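PDB 2RET: EpsJ from Vibrio vulnificus, which forms a complex with the pseudopilin EpsI and, as a pseudopilin itself, probably helps build the pseudopilus of the type 2 secretion system. Local coordinates for residues S120-L125 against L153-Y158; K64-A69 against V88-K93; K50-A55 against L143-A148; F32-L37 against A69-H74. All blocks are in the same frame, centred on the assembly; numbering follows the deposited sequence.

Contact 1 of 4, residues S120-L125 against L153-Y158; sequences SDVEEL and LTLKDY
Val122 faces Leu155, and Leu125 faces Leu153, where strands 122-130 and 148-155 run antiparallel in the smaller sheet of this pilin-like fold. Both are non-hydrogen-bonded pairs. Between them the register slips by one residue, because Glu123 and Glu124 together span Thr154; the helix-like backbone of Glu123 (phi/psi -82°/-39°) is consistent with a classic beta bulge.

Backbone bonds fasten the edges of this irregularity. Glu123 N gives a short bond of 2.7 Å to Thr154 O, Thr154 N reaches Glu124 O at 3.2 Å, and beyond the strand end Lys156 N meets Asp121 O at 3.1 Å, almost straight at its hydrogen.

The apolar side chains share one face, which packs toward helix 10-32 and strand 96-102, a place where branched aliphatic residues suit well. Val122 CG2 lies anti to its own carbonyl carbon and presses on Leu155 CD2 at a tight 3.5 Å. Leu153 CD2 packs 3.9 Å from Leu125 CD1, on the same face.

The polar residues take the outer side. Glu124 CB flanks the Thr154 hydroxyl, while the extended Glu123 chain crosses Lys156 at about a right angle and meets its CG and CE methylenes. The amino group stops short of a salt bridge with Glu123, though the opposite charges should still attract; it also has a weak, long ion pair with Glu95. The Glu123 carboxylate divides its contacts: Glu123 OE1 sits 3.5 Å from Thr154 CG2, and Glu123 OE2 lies 3.3 Å from Lys156 CE.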
loop_
_atom_site.group_PDB
_atom_site.type_symbol
_atom_site.label_atom_id
_atom_site.label_comp_id
_atom_site.label_asym_id
_atom_site.label_seq_id
_atom_site.Cartn_x
_atom_site.Cartn_y
_atom_site.Cartn_z
ATOM N N SER B 120 37.069 -9.352 0.943
ATOM C CA SER B 120 38.260 -9.965 1.484
ATOM C C SER B 120 38.859 -9.081 2.570
ATOM O O SER B 120 38.490 -7.934 2.734
ATOM C CB SER B 120 39.278 -10.186 0.369
ATOM O OG SER B 120 39.590 -8.922 -0.188
ATOM N N ASP B 121 39.742 -9.652 3.351
ATOM C CA ASP B 121 40.391 -8.943 4.452
ATOM C C ASP B 121 39.419 -8.236 5.405
ATOM O O ASP B 121 39.572 -7.040 5.713
ATOM C CB ASP B 121 41.445 -7.975 3.914
ATOM C CG ASP B 121 42.694 -8.689 3.395
ATOM O OD1 ASP B 121 42.888 -9.912 3.626
ATOM O OD2 ASP B 121 43.500 -7.997 2.756
ATOM N N VAL B 122 38.435 -9.005 5.876
ATOM C CA VAL B 122 37.495 -8.556 6.904
ATOM C C VAL B 122 37.781 -9.419 8.111
ATOM O O VAL B 122 37.663 -10.611 8.040
ATOM C CB VAL B 122 36.025 -8.679 6.440
ATOM C CG1 VAL B 122 35.055 -8.425 7.598
ATOM C CG2 VAL B 122 35.756 -7.675 5.320
ATOM N N GLU B 123 38.204 -8.831 9.205
ATOM C CA GLU B 123 38.564 -9.614 10.366
ATOM C C GLU B 123 37.334 -9.996 11.193
ATOM O O GLU B 123 37.226 -11.131 11.698
ATOM C CB GLU B 123 39.563 -8.834 11.226
ATOM C CG GLU B 123 40.958 -8.716 10.571
ATOM C CD GLU B 123 41.836 -7.642 11.189
ATOM O OE1 GLU B 123 41.386 -6.947 12.127
ATOM O OE2 GLU B 123 42.993 -7.504 10.733
ATOM N N GLU B 124 36.398 -9.060 11.308
ATOM C CA GLU B 124 35.314 -9.174 12.271
ATOM C C GLU B 124 34.059 -8.617 11.642
ATOM O O GLU B 124 34.121 -7.758 10.749
ATOM C CB GLU B 124 35.650 -8.419 13.576
ATOM C CG GLU B 124 34.752 -8.808 14.750
ATOM C CD GLU B 124 35.042 -8.040 16.034
ATOM O OE1 GLU B 124 36.242 -7.804 16.355
ATOM O OE2 GLU B 124 34.055 -7.692 16.740
ATOM N N LEU B 125 32.955 -9.214 12.084
ATOM C CA LEU B 125 31.608 -8.781 11.918
ATOM C C LEU B 125 31.029 -8.572 13.320
ATOM O O LEU B 125 31.009 -9.480 14.099
ATOM C CB LEU B 125 30.805 -9.870 11.169
ATOM C CG LEU B 125 29.278 -9.691 11.076
ATOM C CD1 LEU B 125 28.945 -8.438 10.293
ATOM C CD2 LEU B 125 28.565 -10.935 10.489
ATOM N N LEU B 153 31.997 -3.660 10.354
ATOM C CA LEU B 153 33.070 -4.494 9.797
ATOM C C LEU B 153 34.412 -3.928 10.221
ATOM O O LEU B 153 34.595 -2.730 10.251
ATOM C CB LEU B 153 32.998 -4.496 8.264
ATOM C CG LEU B 153 31.641 -4.895 7.660
ATOM C CD1 LEU B 153 31.661 -4.739 6.157
ATOM C CD2 LEU B 153 31.352 -6.320 8.048
ATOM N N THR B 154 35.339 -4.811 10.559
ATOM C CA THR B 154 36.716 -4.472 10.838
ATOM C C THR B 154 37.510 -5.005 9.635
ATOM O O THR B 154 37.644 -6.228 9.426
ATOM C CB THR B 154 37.186 -5.108 12.157
ATOM O OG1 THR B 154 36.299 -4.704 13.210
ATOM C CG2 THR B 154 38.717 -4.726 12.513
ATOM N N LEU B 155 37.975 -4.050 8.827
ATOM C CA LEU B 155 38.824 -4.308 7.699
ATOM C C LEU B 155 40.304 -4.221 8.111
ATOM O O LEU B 155 40.697 -3.392 8.924
ATOM C CB LEU B 155 38.536 -3.330 6.561
ATOM C CG LEU B 155 37.112 -3.095 6.043
ATOM C CD1 LEU B 155 37.141 -2.499 4.615
ATOM C CD2 LEU B 155 36.246 -4.335 6.126
ATOM N N LYS B 156 41.107 -5.096 7.529
ATOM C CA LYS B 156 42.536 -5.155 7.755
ATOM C C LYS B 156 43.240 -3.841 7.432
ATOM O O LYS B 156 44.136 -3.405 8.143
ATOM C CB LYS B 156 43.140 -6.267 6.886
ATOM C CG LYS B 156 42.942 -7.684 7.449
ATOM C CD LYS B 156 44.275 -8.516 7.362
ATOM C CE LYS B 156 44.493 -9.469 8.572
ATOM N NZ LYS B 156 45.950 -9.992 8.663
ATOM N N ASP B 157 42.802 -3.236 6.344
ATOM C CA ASP B 157 43.373 -2.004 5.836
ATOM C C ASP B 157 42.666 -0.760 6.415
ATOM O O ASP B 157 43.294 0.111 6.987
ATOM C CB ASP B 157 43.390 -1.997 4.299
ATOM C CG ASP B 157 42.093 -2.516 3.658
ATOM O OD1 ASP B 157 41.109 -2.868 4.345
ATOM O OD2 ASP B 157 42.059 -2.604 2.412
ATOM N N TYR B 158 41.364 -0.686 6.298
ATOM C CA TYR B 158 40.638 0.537 6.689
ATOM C C TYR B 158 40.231 0.619 8.176
ATOM O O TYR B 158 39.887 1.702 8.659
ATOM C CB TYR B 158 39.428 0.706 5.764
ATOM C CG TYR B 158 39.850 1.099 4.364
ATOM C CD1 TYR B 158 40.404 2.342 4.124
ATOM C CD2 TYR B 158 39.699 0.238 3.287
ATOM C CE1 TYR B 158 40.797 2.723 2.863
ATOM C CE2 TYR B 158 40.094 0.616 1.992
ATOM C CZ TYR B 158 40.636 1.862 1.795
ATOM O OH TYR B 158 41.047 2.286 0.525
#

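Contact 2 of 4, residues K64-A69 against V88-K93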
loop_
_atom_site.group_PDB
_atom_site.type_symbol
_atom_site.label_atom_id
_atom_site.label_comp_id
_atom_site.label_asym_id
_atom_site.label_seq_id
_atom_site.Cartn_x
_atom_site.Cartn_y
_atom_site.Cartn_z
ATOM N N LYS B 64 31.394 -14.200 14.302
ATOM C CA LYS B 64 29.953 -13.992 14.383
ATOM C C LYS B 64 29.304 -14.254 13.071
ATOM O O LYS B 64 29.928 -14.067 12.027
ATOM C CB LYS B 64 29.629 -12.578 14.827
ATOM C CG LYS B 64 29.768 -12.421 16.304
ATOM C CD LYS B 64 28.667 -13.179 17.039
ATOM C CE LYS B 64 28.603 -12.731 18.479
ATOM N NZ LYS B 64 29.947 -12.417 18.988
ATOM N N GLY B 65 28.067 -14.724 13.138
ATOM C CA GLY B 65 27.181 -14.727 11.971
ATOM C C GLY B 65 25.788 -14.211 12.237
ATOM O O GLY B 65 25.320 -14.261 13.352
ATOM N N ILE B 66 25.122 -13.740 11.175
ATOM C CA ILE B 66 23.755 -13.181 11.253
ATOM C C ILE B 66 22.900 -13.822 10.155
ATOM O O ILE B 66 23.395 -14.190 9.085
ATOM C CB ILE B 66 23.739 -11.588 11.213
ATOM C CG1 ILE B 66 22.392 -11.013 11.642
ATOM C CG2 ILE B 66 24.130 -11.032 9.869
ATOM C CD1 ILE B 66 22.428 -9.527 11.985
HETATM N N MSE B 67 21.614 -14.011 10.458
HETATM C CA MSE B 67 20.677 -14.544 9.495
HETATM C C MSE B 67 19.324 -13.952 9.747
HETATM O O MSE B 67 18.898 -13.847 10.897
HETATM C CB MSE B 67 20.608 -16.080 9.543
HETATM C CG MSE B 67 19.837 -16.681 8.328
HETATM SE SE MSE B 67 19.664 -18.633 8.378
HETATM C CE MSE B 67 18.516 -18.905 9.959
ATOM N N PHE B 68 18.639 -13.629 8.649
ATOM C CA PHE B 68 17.318 -13.012 8.686
ATOM C C PHE B 68 16.524 -13.185 7.366
ATOM O O PHE B 68 17.087 -13.469 6.302
ATOM C CB PHE B 68 17.436 -11.516 9.079
ATOM C CG PHE B 68 18.375 -10.704 8.199
ATOM C CD1 PHE B 68 19.706 -10.497 8.573
ATOM C CD2 PHE B 68 17.923 -10.115 7.018
ATOM C CE1 PHE B 68 20.567 -9.742 7.781
ATOM C CE2 PHE B 68 18.766 -9.356 6.222
ATOM C CZ PHE B 68 20.080 -9.166 6.584
ATOM N N ALA B 69 15.205 -13.013 7.454
ATOM C CA ALA B 69 14.321 -12.971 6.265
ATOM C C ALA B 69 14.393 -11.591 5.647
ATOM O O ALA B 69 14.561 -10.620 6.339
ATOM C CB ALA B 69 12.885 -13.331 6.669
ATOM N N VAL B 88 18.611 -14.429 3.932
ATOM C CA VAL B 88 20.015 -14.094 3.704
ATOM C C VAL B 88 20.814 -14.193 5.040
ATOM O O VAL B 88 20.268 -14.044 6.108
ATOM C CB VAL B 88 20.198 -12.663 3.121
ATOM C CG1 VAL B 88 19.380 -12.489 1.854
ATOM C CG2 VAL B 88 19.861 -11.613 4.167
ATOM N N GLY B 89 22.100 -14.464 4.956
ATOM C CA GLY B 89 22.974 -14.313 6.107
ATOM C C GLY B 89 24.366 -13.831 5.765
ATOM O O GLY B 89 24.732 -13.744 4.627
ATOM N N TYR B 90 25.133 -13.464 6.783
ATOM C CA TYR B 90 26.511 -13.001 6.583
ATOM C C TYR B 90 27.389 -13.761 7.581
ATOM O O TYR B 90 26.950 -14.099 8.686
ATOM C CB TYR B 90 26.632 -11.472 6.791
ATOM C CG TYR B 90 26.031 -10.640 5.678
ATOM C CD1 TYR B 90 24.656 -10.473 5.546
ATOM C CD2 TYR B 90 26.844 -10.053 4.718
ATOM C CE1 TYR B 90 24.132 -9.729 4.491
ATOM C CE2 TYR B 90 26.324 -9.329 3.696
ATOM C CZ TYR B 90 24.976 -9.164 3.585
ATOM O OH TYR B 90 24.517 -8.410 2.542
ATOM N N ARG B 91 28.599 -14.052 7.165
ATOM C CA ARG B 91 29.565 -14.719 8.028
ATOM C C ARG B 91 30.964 -14.375 7.576
ATOM O O ARG B 91 31.150 -13.852 6.461
ATOM C CB ARG B 91 29.365 -16.225 7.935
ATOM C CG ARG B 91 29.588 -16.737 6.559
ATOM C CD ARG B 91 29.536 -18.194 6.489
ATOM N NE ARG B 91 30.092 -18.659 5.226
ATOM C CZ ARG B 91 29.661 -19.738 4.575
ATOM N NH1 ARG B 91 28.664 -20.474 5.058
ATOM N NH2 ARG B 91 30.224 -20.088 3.430
ATOM N N ILE B 92 31.949 -14.687 8.413
ATOM C CA ILE B 92 33.354 -14.575 8.033
ATOM C C ILE B 92 33.921 -15.976 7.805
ATOM O O ILE B 92 33.758 -16.867 8.635
ATOM C CB ILE B 92 34.225 -13.826 9.098
ATOM C CG1 ILE B 92 33.641 -12.440 9.429
ATOM C CG2 ILE B 92 35.731 -13.721 8.647
ATOM C CD1 ILE B 92 33.747 -11.429 8.322
ATOM N N LYS B 93 34.576 -16.160 6.668
ATOM C CA LYS B 93 35.360 -17.356 6.405
ATOM C C LYS B 93 36.733 -16.964 5.924
ATOM O O LYS B 93 36.864 -16.379 4.862
ATOM C CB LYS B 93 34.689 -18.225 5.369
ATOM C CG LYS B 93 33.735 -19.196 5.980
ATOM C CD LYS B 93 34.498 -20.347 6.588
ATOM C CE LYS B 93 33.921 -20.697 7.920
ATOM N NZ LYS B 93 34.772 -21.640 8.697
#
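Residues 66-68 and 88-90 pair within the antiparallel beta hairpin of strands 64-74 and 79-93, away from its turn, in the middle of the larger sheet of this pilin-like fold. The pairing is regular. Ile66 with Tyr90 and Phe68 with Val88 are hydrogen-bonded pairs, each closed by two N-H...O bonds, such as Ile66 N to Tyr90 O at 3.1 Å and Val88 N to Phe68 O at 3.0 Å. The intervening Met67 (selenomethionine) and Gly89 form a non-hydrogen-bonded pair. Because Gly89 has no side chain, its CA can sit 4.1 Å from Met67 CA and just 3.0 Å from Ile66 O, and the strands come close there.

On the face carrying Ile66, Phe68, Val88 and Tyr90, large apolar groups suit the buried setting under helix 10-32, whose Phe32 meets both aromatic rings. Tyr90 also presents a hydroxyl, which is satisfied by Asp31. Tyr90 CB touches Ile66 CG2 at 4.0 Å, the methyl lying obliquely to the ring.

Phe68 holds its ring between its own backbone N and carbonyl carbon (chi1 55°), which swings it back over the neighbouring strand. There Val88 CG2 covers one ring face, tight against Phe68 CE2 at 3.2 Å and against CZ at 3.4 Å.

Contact 3 of 4, residues K50-A55 against L143-A148; sequences KLLHWA and LTLPAA
Leu51 and Leu52, consecutive residues in the first half of strand 49-56, send their side chains against Leu145 and Pro146 in the loop that leads into strand 148-155. No hydrogen bond crosses; aliphatic groups in van der Waals contact make up the interface.

Leu52 and Leu145 cross at about a right angle. The CD2 methyl of Leu145 abuts the branch point of Leu52, 3.8 Å from its CG, and also comes within 4.2 Å of Leu51 CB, so this one methyl touches both leucines. Leu145 reaches them because its CG stands anti to the carbonyl carbon (chi1 -74°), beside the backbone N.

With Pro146 the geometry changes: Leu52 points the end of its side chain at the proline ring. Leu52 CD1 meets the ring at Pro146 CD, 3.3 Å away, closer than usual for two carbons, and has CG of the same ring at 3.7 Å. The proline ring offers a rigid hydrocarbon surface here, and Phe129 of strand 122-130 packs on both Leu52 and Pro146.

Leu51 instead lays its CD1 alongside backbone, 3.5 Å from Thr144 N. The polar groups of Thr144 look to other partners: its carbonyl accepts from Trp139 NE1, and its hydroxyl bonds to the carbonyl of Gly170.

The patch thus joins the larger sheet to the loop feeding the smaller one. Having no polar bond to fix a direction, it depends on burial and on the fit of methyl groups, while the loop's own backbone polarity is met in part by neighbours outside the patch.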
loop_
_atom_site.group_PDB
_atom_site.type_symbol
_atom_site.label_atom_id
_atom_site.label_comp_id
_atom_site.label_asym_id
_atom_site.label_seq_id
_atom_site.Cartn_x
_atom_site.Cartn_y
_atom_site.Cartn_z
ATOM N N LYS B 50 13.296 -17.770 14.949
ATOM C CA LYS B 50 13.695 -16.418 15.363
ATOM C C LYS B 50 13.468 -15.417 14.229
ATOM O O LYS B 50 13.529 -15.756 13.053
ATOM C CB LYS B 50 15.173 -16.353 15.777
ATOM C CG LYS B 50 15.576 -17.097 17.045
ATOM C CD LYS B 50 17.066 -16.887 17.328
ATOM C CE LYS B 50 17.601 -17.827 18.393
ATOM N NZ LYS B 50 17.599 -19.295 18.020
ATOM N N LEU B 51 13.219 -14.174 14.622
ATOM C CA LEU B 51 13.247 -13.030 13.711
ATOM C C LEU B 51 14.684 -12.719 13.186
ATOM O O LEU B 51 14.885 -12.607 11.986
ATOM C CB LEU B 51 12.636 -11.811 14.395
ATOM C CG LEU B 51 11.134 -11.663 14.211
ATOM C CD1 LEU B 51 10.656 -10.472 15.050
ATOM C CD2 LEU B 51 10.738 -11.521 12.710
ATOM N N LEU B 52 15.647 -12.580 14.098
ATOM C CA LEU B 52 17.072 -12.320 13.776
ATOM C C LEU B 52 17.937 -13.358 14.493
ATOM O O LEU B 52 17.807 -13.544 15.693
ATOM C CB LEU B 52 17.566 -10.932 14.220
ATOM C CG LEU B 52 17.067 -9.630 13.562
ATOM C CD1 LEU B 52 17.188 -8.456 14.555
ATOM C CD2 LEU B 52 17.806 -9.309 12.289
ATOM N N HIS B 53 18.806 -14.017 13.736
ATOM C CA HIS B 53 19.713 -15.002 14.273
ATOM C C HIS B 53 21.086 -14.330 14.294
ATOM O O HIS B 53 21.515 -13.757 13.318
ATOM C CB HIS B 53 19.749 -16.280 13.404
ATOM C CG HIS B 53 18.401 -16.862 13.111
ATOM N ND1 HIS B 53 17.889 -17.956 13.787
ATOM C CD2 HIS B 53 17.459 -16.501 12.210
ATOM C CE1 HIS B 53 16.697 -18.240 13.303
ATOM N NE2 HIS B 53 16.416 -17.373 12.343
ATOM N N TRP B 54 21.742 -14.423 15.432
ATOM C CA TRP B 54 22.967 -13.677 15.710
ATOM C C TRP B 54 23.762 -14.446 16.769
ATOM O O TRP B 54 23.391 -14.469 17.933
ATOM C CB TRP B 54 22.669 -12.256 16.197
ATOM C CG TRP B 54 23.906 -11.499 16.670
ATOM C CD1 TRP B 54 24.154 -11.028 17.947
ATOM C CD2 TRP B 54 25.033 -11.111 15.888
ATOM N NE1 TRP B 54 25.370 -10.384 17.991
ATOM C CE2 TRP B 54 25.927 -10.422 16.741
ATOM C CE3 TRP B 54 25.388 -11.294 14.554
ATOM C CZ2 TRP B 54 27.138 -9.935 16.302
ATOM C CZ3 TRP B 54 26.573 -10.789 14.109
ATOM C CH2 TRP B 54 27.443 -10.111 14.974
ATOM N N ALA B 55 24.828 -15.111 16.343
ATOM C CA ALA B 55 25.599 -15.958 17.279
ATOM C C ALA B 55 26.963 -16.237 16.736
ATOM O O ALA B 55 27.180 -16.185 15.533
ATOM C CB ALA B 55 24.868 -17.281 17.566
ATOM N N LEU B 143 8.996 -11.243 18.787
ATOM C CA LEU B 143 7.735 -10.630 18.369
ATOM C C LEU B 143 7.877 -9.371 17.516
ATOM O O LEU B 143 6.967 -9.026 16.796
ATOM C CB LEU B 143 6.876 -10.324 19.603
ATOM C CG LEU B 143 6.525 -11.535 20.478
ATOM C CD1 LEU B 143 5.630 -11.122 21.651
ATOM C CD2 LEU B 143 5.899 -12.642 19.632
ATOM N N THR B 144 9.010 -8.689 17.609
ATOM C CA THR B 144 9.230 -7.416 16.923
ATOM C C THR B 144 10.730 -7.273 16.592
ATOM O O THR B 144 11.587 -7.855 17.259
ATOM C CB THR B 144 8.701 -6.202 17.779
ATOM O OG1 THR B 144 8.666 -5.007 16.983
ATOM C CG2 THR B 144 9.598 -5.944 18.995
ATOM N N LEU B 145 11.047 -6.521 15.547
ATOM C CA LEU B 145 12.438 -6.298 15.164
ATOM C C LEU B 145 12.951 -5.136 15.983
ATOM O O LEU B 145 12.157 -4.362 16.504
ATOM C CB LEU B 145 12.572 -5.994 13.664
ATOM C CG LEU B 145 12.396 -7.175 12.675
ATOM C CD1 LEU B 145 12.130 -6.649 11.297
ATOM C CD2 LEU B 145 13.635 -8.131 12.682
ATOM N N PRO B 146 14.282 -4.993 16.106
ATOM C CA PRO B 146 14.791 -3.752 16.697
ATOM C C PRO B 146 14.505 -2.567 15.767
ATOM O O PRO B 146 14.479 -2.750 14.551
ATOM C CB PRO B 146 16.307 -4.012 16.803
ATOM C CG PRO B 146 16.566 -4.951 15.674
ATOM C CD PRO B 146 15.376 -5.877 15.687
ATOM N N ALA B 147 14.286 -1.375 16.323
ATOM C CA ALA B 147 14.001 -0.179 15.515
ATOM C C ALA B 147 15.154 0.128 14.505
ATOM O O ALA B 147 14.926 0.677 13.430
ATOM C CB ALA B 147 13.724 1.056 16.461
ATOM N N ALA B 148 16.375 -0.246 14.883
ATOM C CA ALA B 148 17.589 -0.034 14.086
ATOM C C ALA B 148 18.644 -1.115 14.382
ATOM O O ALA B 148 18.646 -1.748 15.429
ATOM C CB ALA B 148 18.175 1.352 14.338
#

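Contact 4 of 4, residues F32-L37 against A69-H74; sequences FRQIAL and ARLGWH
A single beta bridge between Ile35 and Arg70 lays the loop after helix 10-32 along strand 64-74, the two running in opposite directions. One bond lies on each side of the bridge. Leu71 N reaches Gln34 O at 2.8 Å, nearly along the C=O axis, while Ala36 N binds Ala69 O at 3.0 Å from well above the carbonyl plane. A water lengthens the link by accepting from Ala69 N, 3.2 Å away, and lying within bonding distance of Ala36 O.

Small residues suit the close approach, the Ala36 and Ala69 CB atoms being 4.3 Å apart. Ile35 turns its side chain away from the strand, toward Ile149 and Leu145.

Just beyond, Gly72 and Trp73 both face Glu84, a classic beta bulge in the hairpin of strands 64-74 and 79-93. Ahead of this bulge Arg70 folds back on its own strand, bent at chi3 (-75°). Arg70 NE and NH2 both hold Leu71 O, with Arg70 NH2 2.7 Å from it and the oxygen nearly in the guanidinium plane. NH1 makes a salt bridge to Asp31, so three of the group's bonds together fix its rotation and tie the strand to the helix.

The Gln34 amide lies obliquely to that guanidinium, planes 52° apart. Its modelled NE2 is 2.9 Å from Arg70 NH2, two donors facing each other, which makes the amide's orientation doubtful. Gln34 and Leu71 both pack on His74 of the second EpsJ subunit.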
loop_
_atom_site.group_PDB
_atom_site.type_symbol
_atom_site.label_atom_id
_atom_site.label_comp_id
_atom_site.label_asym_id
_atom_site.label_seq_id
_atom_site.Cartn_x
_atom_site.Cartn_y
_atom_site.Cartn_z
ATOM N N PHE B 32 19.994 -5.345 4.393
ATOM C CA PHE B 32 19.679 -4.824 5.695
ATOM C C PHE B 32 18.593 -3.742 5.693
ATOM O O PHE B 32 17.940 -3.512 6.735
ATOM C CB PHE B 32 20.939 -4.334 6.386
ATOM C CG PHE B 32 21.828 -5.428 6.848
ATOM C CD1 PHE B 32 21.565 -6.085 8.025
ATOM C CD2 PHE B 32 22.964 -5.770 6.133
ATOM C CE1 PHE B 32 22.394 -7.100 8.465
ATOM C CE2 PHE B 32 23.775 -6.812 6.549
ATOM C CZ PHE B 32 23.491 -7.476 7.728
ATOM N N ARG B 33 18.394 -3.070 4.564
ATOM C CA ARG B 33 17.285 -2.141 4.458
ATOM C C ARG B 33 15.929 -2.829 4.156
ATOM O O ARG B 33 14.883 -2.184 4.254
ATOM C CB ARG B 33 17.567 -1.061 3.413
ATOM C CG ARG B 33 18.654 -0.081 3.782
ATOM C CD ARG B 33 18.867 0.791 2.589
ATOM N NE ARG B 33 19.925 1.794 2.650
ATOM C CZ ARG B 33 19.774 3.048 3.077
ATOM N NH1 ARG B 33 18.623 3.495 3.546
ATOM N NH2 ARG B 33 20.805 3.877 3.013
ATOM N N GLN B 34 15.958 -4.103 3.778
ATOM C CA GLN B 34 14.764 -4.834 3.392
ATOM C C GLN B 34 14.500 -6.043 4.303
ATOM O O GLN B 34 13.914 -7.050 3.878
ATOM C CB GLN B 34 14.861 -5.238 1.911
ATOM C CG GLN B 34 15.002 -3.995 1.002
ATOM C CD GLN B 34 14.344 -4.165 -0.305
ATOM O OE1 GLN B 34 13.225 -3.671 -0.549
ATOM N NE2 GLN B 34 15.016 -4.873 -1.180
ATOM N N ILE B 35 14.877 -5.899 5.564
ATOM C CA ILE B 35 14.636 -6.930 6.584
ATOM C C ILE B 35 13.127 -7.115 6.787
ATOM O O ILE B 35 12.391 -6.136 6.905
ATOM C CB ILE B 35 15.309 -6.577 7.954
ATOM C CG1 ILE B 35 16.831 -6.550 7.791
ATOM C CG2 ILE B 35 14.919 -7.600 9.061
ATOM C CD1 ILE B 35 17.621 -6.393 9.142
ATOM N N ALA B 36 12.688 -8.373 6.847
ATOM C CA ALA B 36 11.272 -8.685 6.925
ATOM C C ALA B 36 10.880 -9.241 8.312
ATOM O O ALA B 36 11.630 -9.983 8.951
ATOM C CB ALA B 36 10.871 -9.643 5.788
ATOM N N LEU B 37 9.700 -8.828 8.760
ATOM C CA LEU B 37 9.044 -9.306 9.963
ATOM C C LEU B 37 8.493 -10.703 9.692
ATOM O O LEU B 37 7.301 -10.905 9.509
ATOM C CB LEU B 37 7.943 -8.308 10.377
ATOM C CG LEU B 37 7.422 -8.365 11.819
ATOM C CD1 LEU B 37 8.553 -8.189 12.802
ATOM C CD2 LEU B 37 6.315 -7.292 12.014
ATOM N N ALA B 69 15.205 -13.013 7.454
ATOM C CA ALA B 69 14.321 -12.971 6.265
ATOM C C ALA B 69 14.393 -11.591 5.647
ATOM O O ALA B 69 14.561 -10.620 6.339
ATOM C CB ALA B 69 12.885 -13.331 6.669
ATOM N N ARG B 70 14.320 -11.481 4.326
ATOM C CA ARG B 70 14.243 -10.181 3.720
ATOM C C ARG B 70 13.200 -10.148 2.593
ATOM O O ARG B 70 12.908 -11.203 1.996
ATOM C CB ARG B 70 15.641 -9.715 3.238
ATOM C CG ARG B 70 16.295 -10.543 2.143
ATOM C CD ARG B 70 17.233 -9.703 1.310
ATOM N NE ARG B 70 16.502 -8.858 0.414
ATOM C CZ ARG B 70 16.958 -8.292 -0.710
ATOM N NH1 ARG B 70 18.212 -8.396 -1.129
ATOM N NH2 ARG B 70 16.127 -7.557 -1.412
ATOM N N LEU B 71 12.636 -8.956 2.334
ATOM C CA LEU B 71 11.851 -8.718 1.123
ATOM C C LEU B 71 12.755 -8.917 -0.094
ATOM O O LEU B 71 13.703 -8.175 -0.292
ATOM C CB LEU B 71 11.190 -7.304 1.100
ATOM C CG LEU B 71 10.358 -6.977 -0.174
ATOM C CD1 LEU B 71 9.264 -8.028 -0.528
ATOM C CD2 LEU B 71 9.716 -5.560 -0.118
ATOM N N GLY B 72 12.501 -9.959 -0.867
ATOM C CA GLY B 72 13.236 -10.212 -2.106
ATOM C C GLY B 72 12.722 -9.389 -3.277
ATOM O O GLY B 72 13.502 -8.776 -3.999
ATOM N N TRP B 73 11.404 -9.343 -3.438
ATOM C CA TRP B 73 10.728 -8.541 -4.477
ATOM C C TRP B 73 9.181 -8.510 -4.293
ATOM O O TRP B 73 8.629 -9.331 -3.575
ATOM C CB TRP B 73 11.047 -9.064 -5.892
ATOM C CG TRP B 73 10.794 -10.528 -6.110
ATOM C CD1 TRP B 73 9.617 -11.108 -6.457
ATOM C CD2 TRP B 73 11.761 -11.589 -6.057
ATOM N NE1 TRP B 73 9.768 -12.463 -6.589
ATOM C CE2 TRP B 73 11.074 -12.791 -6.338
ATOM C CE3 TRP B 73 13.141 -11.640 -5.786
ATOM C CZ2 TRP B 73 11.703 -14.036 -6.354
ATOM C CZ3 TRP B 73 13.776 -12.891 -5.794
ATOM C CH2 TRP B 73 13.044 -14.077 -6.089
ATOM N N HIS B 74 8.511 -7.568 -4.958
ATOM C CA HIS B 74 7.035 -7.602 -5.093
ATOM C C HIS B 74 6.660 -8.454 -6.258
ATOM O O HIS B 74 7.250 -8.327 -7.330
ATOM C CB HIS B 74 6.423 -6.205 -5.307
ATOM C CG HIS B 74 6.721 -5.255 -4.191
ATOM N ND1 HIS B 74 7.760 -4.358 -4.261
ATOM C CD2 HIS B 74 6.158 -5.087 -2.965
ATOM C CE1 HIS B 74 7.827 -3.671 -3.136
ATOM N NE2 HIS B 74 6.864 -4.089 -2.331
HETATM O O HOH W 1 13.969 -11.249 9.854
#

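In the fold
Contacts 2, 3 and 4 are buried, whereas contact 1 lies nearer the surface, its centre about 16 Å from the centre of the chain, with one oily face and one charged face. Contacts 2 and 4 share strand 64-74 and meet at Ala69: the first is a regular hairpin ladder, the second one bridge to a loop, and Val88 of contact 2 packs on the Arg70 chain of contact 4. Contact 3 adds the next strand of that sheet, 49-56, but crosses to the other sheet's loop through aliphatic side chains, with no hydrogen bond; Leu145 and Leu51 there both touch Leu37. Contact 1 belongs to the smaller sheet, reaching contact 2 through Val122 on Ile92.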